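Local coordinates for protein phenazine-1-carboxylate N-methyltransferase (Pseudomonas aeruginosa, PDB 2IP2) that transfers a methyl group from S-adenosyl-L-methionine to phenazine-1-carboxylate, giving 5-methylphenazine-1-carboxylate in the biosynthesis of the virulence pigment pyocyanine, at residues E272-A277 / R300-V305; R169-V174 / P190-V195. All blocks are in the same frame, centred on the assembly; numbering follows the deposited sequence.

How the contacts relate
Both contacts belong to the Rossmann-like, S-adenosyl-L-methionine-binding domain. Contact 2 lies within its seven-stranded mixed sheet, pairing strand 170-174 with strand 193-198; contact 1 lies beside the sheet, where the loop leaving strand 267-272 meets the start of helix 302-311. Strand 236-240 lies between strands 170-174 and 267-272, and the contact centres are 26 Å apart, with nearest atoms about 9 Å from each other. The predicted cofactor-binding residue Arg-241 lies near both: its side chain is about 6 Å from that of Arg-273 in contact 1 and about 9 Å from that of Asp-173 in contact 2. The Asp-173 side chain is also about 8 Å from that of Asp-198, likewise predicted, at the end of strand 193-198.

Contact 1: E272-A277 / R300-V305; sequences ERTISA and RTTEEV
Thr-274 and Thr-302 meet hydroxyl to hydroxyl, OG1 to OG1 at 2.6 Å, where the loop after strand 267-272 runs past the N-terminus of helix 302-311, which opens with a capping box. The two side chains stand roughly perpendicular to each other. Thr-274 holds OG1 between its backbone N and carbonyl carbon (chi1 64°), which turns the hydroxyl to Thr-302 and sets the methyl CG2 beside the backbone N, anti to the carbonyl carbon, where it meets CG2 of Val-305 at 3.9 Å. One threonine thus offers a polar and an apolar contact to the first turn of the helix, and Val-305 continues the apolar packing onto Ile-329 of strand 326-333. In one of the two Ser-276 conformers a water joins its OG to OG1 of Thr-302.

A single backbone bridge lies alongside. Ile-275 N donates to Arg-300 O at 3.0 Å, nearly straight at 164°, and Thr-302 N donates to Ile-275 O from above the carbonyl plane. The Ile-275 side chain itself leads off to helix 282-295 and packs on Arg-63 of the second subunit. Beyond the bridge, the methyls of Ala-277 (CB) and Thr-301 (CG2) touch at 3.7 Å. At the other end a water accepts from Arg-300 N and donates to Arg-273 O. The polar ends of both arginines find partners outside the contact: Arg-300 NH1 binds Ile-243 O, while Arg-273 NE binds Met-324 O and its guanidinium makes a cation-pi contact with Trp-287.

In the capping box, Thr-301 OG1 accepts from Glu-304 N at 3.0 Å, and Thr-301 N returns a bond to Glu-304 OE1, reaching it on the anti side of the carboxylate, 30° out of its plane.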
ATOM      1  N   GLU A 272       5.656 -24.998   0.241  1.00 28.60           N
ATOM      2  CA  GLU A 272       6.462 -23.855   0.652  1.00 28.93           C
ATOM      3  C   GLU A 272       6.382 -22.750  -0.377  1.00 27.97           C
ATOM      4  O   GLU A 272       6.149 -23.023  -1.555  1.00 27.03           O
ATOM      5  CB  GLU A 272       7.930 -24.238   0.911  1.00 31.00           C
ATOM      6  CG  GLU A 272       8.501 -23.437   2.139  1.00 37.13           C
ATOM      7  CD  GLU A 272       9.448 -24.212   3.035  1.00 45.57           C
ATOM      8  OE1 GLU A 272      10.283 -24.985   2.525  1.00 51.49           O
ATOM      9  OE2 GLU A 272       9.387 -24.020   4.279  1.00 50.82           O
ATOM     10  N   ARG A 273       6.508 -21.499   0.035  1.00 26.34           N
ATOM     11  CA  ARG A 273       6.637 -20.480  -1.038  1.00 28.21           C
ATOM     12  C   ARG A 273       8.048 -20.544  -1.605  1.00 27.99           C
ATOM     13  O   ARG A 273       8.995 -20.488  -0.867  1.00 28.71           O
ATOM     14  CB  ARG A 273       6.453 -19.064  -0.536  1.00 28.33           C
ATOM     15  CG  ARG A 273       5.125 -18.760   0.022  1.00 31.02           C
ATOM     16  CD  ARG A 273       4.952 -17.174  -0.039  1.00 30.09           C
ATOM     17  NE  ARG A 273       3.567 -16.960   0.304  1.00 33.52           N
ATOM     18  CZ  ARG A 273       3.189 -16.614   1.508  1.00 37.17           C
ATOM     19  NH1 ARG A 273       4.125 -16.332   2.417  1.00 36.42           N
ATOM     20  NH2 ARG A 273       1.906 -16.476   1.763  1.00 40.51           N
ATOM     21  N   THR A 274       8.193 -20.666  -2.910  1.00 29.61           N
ATOM     22  CA  THR A 274       9.545 -20.580  -3.472  1.00 30.42           C
ATOM     23  C   THR A 274       9.561 -19.459  -4.522  1.00 31.39           C
ATOM     24  O   THR A 274       8.527 -19.158  -5.089  1.00 32.76           O
ATOM     25  CB  THR A 274       9.991 -21.897  -4.161  1.00 30.27           C
ATOM     26  OG1 THR A 274       9.134 -22.146  -5.286  1.00 32.36           O
ATOM     27  CG2 THR A 274       9.921 -23.071  -3.215  1.00 29.12           C
ATOM     28  N   ILE A 275      10.741 -18.898  -4.805  1.00 33.59           N
ATOM     29  CA  ILE A 275      10.917 -17.841  -5.770  1.00 35.45           C
ATOM     30  C   ILE A 275      11.426 -18.472  -7.089  1.00 37.10           C
ATOM     31  O   ILE A 275      12.424 -19.187  -7.086  1.00 36.09           O
ATOM     32  CB  ILE A 275      11.947 -16.778  -5.232  1.00 35.77           C
ATOM     33  CG1 ILE A 275      11.657 -16.320  -3.801  1.00 37.96           C
ATOM     34  CG2 ILE A 275      12.078 -15.619  -6.158  1.00 37.63           C
ATOM     35  CD1 ILE A 275      10.333 -15.568  -3.606  1.00 42.74           C
ATOM     36  N   SER A 276      10.696 -18.276  -8.188  1.00 38.17           N
ATOM     37  CA  SER A 276      11.206 -18.592  -9.518  1.00 40.26           C
ATOM     38  C   SER A 276      12.448 -17.717  -9.758  1.00 41.82           C
ATOM     39  O   SER A 276      12.341 -16.495  -9.855  1.00 42.58           O
ATOM     40  CB  SER A 276      10.120 -18.358 -10.560  0.50 40.33           C
ATOM     41  OG  SER A 276       8.936 -19.085 -10.234  0.50 40.54           O
ATOM     42  N   ALA A 277      13.621 -18.349  -9.812  1.00 43.18           N
ATOM     43  CA  ALA A 277      14.909 -17.657 -10.028  1.00 44.41           C
ATOM     44  C   ALA A 277      15.000 -16.795 -11.305  1.00 45.05           C
ATOM     45  O   ALA A 277      15.660 -15.773 -11.292  1.00 45.91           O
ATOM     46  CB  ALA A 277      16.057 -18.649  -9.981  1.00 45.40           C
ATOM     47  N   ARG A 300      13.640 -20.040  -0.514  1.00 35.70           N
ATOM     48  CA  ARG A 300      14.538 -20.610  -1.508  1.00 33.15           C
ATOM     49  C   ARG A 300      13.992 -20.439  -2.910  1.00 31.34           C
ATOM     50  O   ARG A 300      12.807 -20.277  -3.120  1.00 31.99           O
ATOM     51  CB  ARG A 300      14.708 -22.099  -1.248  1.00 31.62           C
ATOM     52  CG  ARG A 300      15.703 -22.457  -0.115  1.00 34.34           C
ATOM     53  CD  ARG A 300      15.976 -23.941  -0.164  1.00 34.44           C
ATOM     54  NE  ARG A 300      17.065 -24.363   0.717  1.00 37.27           N
ATOM     55  CZ  ARG A 300      16.892 -24.682   1.997  1.00 40.27           C
ATOM     56  NH1 ARG A 300      15.676 -24.593   2.550  1.00 39.10           N
ATOM     57  NH2 ARG A 300      17.923 -25.089   2.728  1.00 41.30           N
ATOM     58  N   THR A 301      14.854 -20.519  -3.910  1.00 31.63           N
ATOM     59  CA  THR A 301      14.334 -20.602  -5.251  1.00 30.08           C
ATOM     60  C   THR A 301      13.792 -22.018  -5.416  1.00 30.75           C
ATOM     61  O   THR A 301      14.198 -22.976  -4.704  1.00 29.24           O
ATOM     62  CB  THR A 301      15.412 -20.369  -6.339  1.00 31.77           C
ATOM     63  OG1 THR A 301      16.438 -21.355  -6.198  1.00 29.51           O
ATOM     64  CG2 THR A 301      15.995 -18.927  -6.273  1.00 28.95           C
ATOM     65  N   THR A 302      12.875 -22.142  -6.342  1.00 29.73           N
ATOM     66  CA  THR A 302      12.296 -23.439  -6.706  1.00 32.05           C
ATOM     67  C   THR A 302      13.409 -24.404  -7.089  1.00 32.43           C
ATOM     68  O   THR A 302      13.420 -25.566  -6.641  1.00 29.78           O
ATOM     69  CB  THR A 302      11.343 -23.279  -7.901  1.00 33.17           C
ATOM     70  OG1 THR A 302      10.327 -22.309  -7.575  1.00 33.23           O
ATOM     71  CG2 THR A 302      10.696 -24.629  -8.260  1.00 33.06           C
ATOM     72  N   GLU A 303      14.325 -23.916  -7.941  1.00 33.47           N
ATOM     73  CA  GLU A 303      15.518 -24.687  -8.336  1.00 35.95           C
ATOM     74  C   GLU A 303      16.296 -25.210  -7.125  1.00 34.17           C
ATOM     75  O   GLU A 303      16.669 -26.379  -7.095  1.00 36.10           O
ATOM     76  CB  GLU A 303      16.438 -23.860  -9.256  1.00 34.68           C
ATOM     77  CG  GLU A 303      17.702 -24.635  -9.707  1.00 41.53           C
ATOM     78  CD  GLU A 303      18.309 -24.150 -11.065  1.00 43.88           C
ATOM     79  OE1 GLU A 303      18.367 -22.904 -11.289  1.00 48.96           O
ATOM     80  OE2 GLU A 303      18.736 -25.024 -11.892  1.00 47.82           O
ATOM     81  N   GLU A 304      16.583 -24.345  -6.156  1.00 33.60           N
ATOM     82  CA  GLU A 304      17.280 -24.756  -4.942  1.00 32.36           C
ATOM     83  C   GLU A 304      16.497 -25.880  -4.255  1.00 32.06           C
ATOM     84  O   GLU A 304      17.108 -26.804  -3.716  1.00 31.27           O
ATOM     85  CB  GLU A 304      17.505 -23.580  -3.986  1.00 33.10           C
ATOM     86  CG  GLU A 304      18.504 -22.487  -4.489  1.00 32.93           C
ATOM     87  CD  GLU A 304      18.632 -21.214  -3.576  1.00 36.39           C
ATOM     88  OE1 GLU A 304      17.643 -20.727  -2.964  1.00 36.89           O
ATOM     89  OE2 GLU A 304      19.754 -20.661  -3.481  1.00 43.45           O
ATOM     90  N   VAL A 305      15.165 -25.836  -4.285  1.00 31.09           N
ATOM     91  CA  VAL A 305      14.424 -26.869  -3.533  1.00 31.96           C
ATOM     92  C   VAL A 305      14.501 -28.212  -4.281  1.00 32.50           C
ATOM     93  O   VAL A 305      14.721 -29.262  -3.705  1.00 32.01           O
ATOM     94  CB  VAL A 305      12.969 -26.451  -3.195  1.00 32.36           C
ATOM     95  CG1 VAL A 305      12.194 -27.662  -2.632  1.00 29.91           C
ATOM     96  CG2 VAL A 305      12.977 -25.218  -2.183  1.00 28.43           C
TER
HETATM   97  O   HOH W   1      11.346 -21.357   0.575  1.00 31.79           O
HETATM   98  O   HOH W   2       9.336 -21.857 -10.128  1.00 31.15           O
HETATM   99  O   HOH W   3      14.339 -21.316  -9.859  1.00 26.06           O

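Contact 2: R169-V174 / P190-V195; sequences RSFVDV and PSARGV
With chi1 at 64°, Phe-171 has CG tucked between its own backbone N and carbonyl carbon, and this swings the ring back over the neighbouring strand, flat against Gly-194. The CA of that glycine stands 3.6 Å from the ring centroid, close to the ring normal, in a CH-pi contact over one face. Ala-192 comes from a different direction: its CB meets CE2 at the ring edge. Ile-185 and Leu-186 of helix 180-188 also pack on the phenylalanine, within the beta-alpha-beta crossover that links strands 170-174 and 193-198 through this helix in the Rossmann-like fold. Residues 170-174 and 193-195 run parallel, their axes inclined by 27°, and four backbone bonds join the two segments. Phe-171 takes part in two, its N donating to Arg-193 O and its O accepting from Val-195 N, each 2.9 Å long. On the face away from the ring, Val-172 and Val-195 lie side by side, CG2 to CB at 4.5 Å, and both touch Pro-231. Asp-173 turns its carboxylate to helix 180-188, where OD2 is hydrogen-bonded to Thr-182 OG1, while its backbone N donates to Val-195 O at 2.7 Å, almost end-on to the carbonyl.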
ATOM      1  N   ARG A 169      -5.111 -43.923   2.271  1.00 42.65           N
ATOM      2  CA  ARG A 169      -3.684 -43.754   2.530  1.00 41.15           C
ATOM      3  C   ARG A 169      -3.334 -43.186   3.911  1.00 37.73           C
ATOM      4  O   ARG A 169      -4.189 -42.675   4.626  1.00 37.49           O
ATOM      5  CB  ARG A 169      -2.987 -42.997   1.383  1.00 42.19           C
ATOM      6  CG  ARG A 169      -3.033 -43.749   0.022  1.00 46.44           C
ATOM      7  CD  ARG A 169      -2.790 -42.787  -1.140  1.00 50.99           C
ATOM      8  NE  ARG A 169      -3.018 -43.368  -2.474  1.00 55.81           N
ATOM      9  CZ  ARG A 169      -4.219 -43.583  -3.033  1.00 57.33           C
ATOM     10  NH1 ARG A 169      -5.352 -43.286  -2.395  1.00 56.16           N
ATOM     11  NH2 ARG A 169      -4.293 -44.119  -4.243  1.00 58.07           N
ATOM     12  N   SER A 170      -2.069 -43.308   4.281  1.00 35.21           N
ATOM     13  CA  SER A 170      -1.594 -42.774   5.558  1.00 33.58           C
ATOM     14  C   SER A 170      -0.652 -41.569   5.287  1.00 31.64           C
ATOM     15  O   SER A 170       0.136 -41.574   4.348  1.00 30.81           O
ATOM     16  CB  SER A 170      -0.870 -43.877   6.368  1.00 32.62           C
ATOM     17  OG  SER A 170       0.334 -44.326   5.756  1.00 33.48           O
ATOM     18  N   PHE A 171      -0.711 -40.549   6.120  1.00 29.86           N
ATOM     19  CA  PHE A 171       0.262 -39.495   5.948  1.00 28.29           C
ATOM     20  C   PHE A 171       0.969 -39.162   7.250  1.00 26.60           C
ATOM     21  O   PHE A 171       0.484 -39.543   8.323  1.00 26.84           O
ATOM     22  CB  PHE A 171      -0.411 -38.258   5.349  1.00 28.33           C
ATOM     23  CG  PHE A 171      -1.455 -37.650   6.235  1.00 28.27           C
ATOM     24  CD1 PHE A 171      -1.091 -36.696   7.203  1.00 30.04           C
ATOM     25  CD2 PHE A 171      -2.798 -38.051   6.141  1.00 28.72           C
ATOM     26  CE1 PHE A 171      -2.009 -36.121   8.025  1.00 32.59           C
ATOM     27  CE2 PHE A 171      -3.768 -37.461   6.957  1.00 28.68           C
ATOM     28  CZ  PHE A 171      -3.380 -36.496   7.911  1.00 30.94           C
ATOM     29  N   VAL A 172       2.099 -38.445   7.147  1.00 25.04           N
ATOM     30  CA  VAL A 172       2.858 -37.957   8.329  1.00 25.80           C
ATOM     31  C   VAL A 172       3.098 -36.473   8.119  1.00 28.07           C
ATOM     32  O   VAL A 172       3.721 -36.075   7.127  1.00 28.15           O
ATOM     33  CB  VAL A 172       4.211 -38.744   8.549  1.00 27.18           C
ATOM     34  CG1 VAL A 172       5.044 -38.189   9.727  1.00 27.15           C
ATOM     35  CG2 VAL A 172       3.968 -40.237   8.746  1.00 27.47           C
ATOM     36  N   ASP A 173       2.562 -35.667   9.024  1.00 27.98           N
ATOM     37  CA  ASP A 173       2.672 -34.223   8.978  1.00 30.24           C
ATOM     38  C   ASP A 173       3.912 -33.863   9.808  1.00 32.34           C
ATOM     39  O   ASP A 173       3.838 -33.800  11.030  1.00 32.58           O
ATOM     40  CB  ASP A 173       1.364 -33.588   9.532  1.00 30.96           C
ATOM     41  CG  ASP A 173       1.296 -32.060   9.362  1.00 33.69           C
ATOM     42  OD1 ASP A 173       2.333 -31.467   9.011  1.00 38.62           O
ATOM     43  OD2 ASP A 173       0.199 -31.442   9.637  1.00 36.14           O
ATOM     44  N   VAL A 174       5.067 -33.677   9.147  1.00 32.01           N
ATOM     45  CA  VAL A 174       6.287 -33.411   9.894  1.00 35.52           C
ATOM     46  C   VAL A 174       6.409 -31.881  10.214  1.00 36.55           C
ATOM     47  O   VAL A 174       6.390 -31.033   9.319  1.00 38.52           O
ATOM     48  CB  VAL A 174       7.585 -34.153   9.274  1.00 35.93           C
ATOM     49  CG1 VAL A 174       7.240 -35.199   8.199  1.00 36.99           C
ATOM     50  CG2 VAL A 174       8.603 -33.229   8.777  1.00 37.71           C
ATOM     51  N   PRO A 190     -12.440 -38.278   4.884  1.00 41.59           N
ATOM     52  CA  PRO A 190     -12.730 -38.839   6.202  1.00 41.60           C
ATOM     53  C   PRO A 190     -12.051 -40.202   6.406  1.00 41.74           C
ATOM     54  O   PRO A 190     -11.811 -40.608   7.550  1.00 42.47           O
ATOM     55  CB  PRO A 190     -14.255 -38.962   6.195  1.00 42.37           C
ATOM     56  CG  PRO A 190     -14.591 -39.126   4.686  1.00 42.75           C
ATOM     57  CD  PRO A 190     -13.658 -38.139   4.060  1.00 41.48           C
ATOM     58  N   SER A 191     -11.694 -40.874   5.319  1.00 41.19           N
ATOM     59  CA  SER A 191     -11.011 -42.175   5.424  1.00 40.88           C
ATOM     60  C   SER A 191      -9.443 -42.097   5.455  1.00 40.76           C
ATOM     61  O   SER A 191      -8.739 -43.134   5.474  1.00 42.35           O
ATOM     62  CB  SER A 191     -11.478 -43.073   4.289  1.00 41.43           C
ATOM     63  OG  SER A 191     -10.568 -43.077   3.229  1.00 40.21           O
ATOM     64  N   ALA A 192      -8.893 -40.888   5.432  1.00 38.99           N
ATOM     65  CA  ALA A 192      -7.438 -40.721   5.524  1.00 37.96           C
ATOM     66  C   ALA A 192      -7.040 -41.014   6.966  1.00 37.96           C
ATOM     67  O   ALA A 192      -7.843 -40.807   7.874  1.00 37.72           O
ATOM     68  CB  ALA A 192      -7.048 -39.298   5.161  1.00 36.56           C
ATOM     69  N   ARG A 193      -5.822 -41.500   7.181  1.00 36.92           N
ATOM     70  CA  ARG A 193      -5.300 -41.637   8.540  1.00 37.11           C
ATOM     71  C   ARG A 193      -3.925 -40.992   8.568  1.00 36.83           C
ATOM     72  O   ARG A 193      -3.193 -41.066   7.583  1.00 35.50           O
ATOM     73  CB  ARG A 193      -5.162 -43.112   8.953  0.50 37.18           C
ATOM     74  CG  ARG A 193      -6.470 -43.956   8.911  0.50 38.60           C
ATOM     75  CD  ARG A 193      -6.488 -45.146   9.935  0.50 38.75           C
ATOM     76  NE  ARG A 193      -5.172 -45.759  10.183  0.50 39.87           N
ATOM     77  CZ  ARG A 193      -4.561 -45.792  11.373  0.50 37.69           C
ATOM     78  NH1 ARG A 193      -5.136 -45.267  12.455  0.50 35.61           N
ATOM     79  NH2 ARG A 193      -3.366 -46.348  11.480  0.50 34.01           N
ATOM     80  N   GLY A 194      -3.584 -40.361   9.688  1.00 36.81           N
ATOM     81  CA  GLY A 194      -2.377 -39.570   9.742  1.00 35.66           C
ATOM     82  C   GLY A 194      -1.739 -39.475  11.108  1.00 34.58           C
ATOM     83  O   GLY A 194      -2.391 -39.676  12.135  1.00 32.69           O
ATOM     84  N   VAL A 195      -0.459 -39.130  11.085  1.00 32.83           N
ATOM     85  CA  VAL A 195       0.318 -38.823  12.269  1.00 32.32           C
ATOM     86  C   VAL A 195       0.890 -37.420  12.130  1.00 32.97           C
ATOM     87  O   VAL A 195       1.451 -37.051  11.067  1.00 32.57           O
ATOM     88  CB  VAL A 195       1.506 -39.830  12.438  1.00 32.59           C
ATOM     89  CG1 VAL A 195       2.337 -39.459  13.645  1.00 31.42           C
ATOM     90  CG2 VAL A 195       0.956 -41.281  12.623  1.00 32.09           C
TER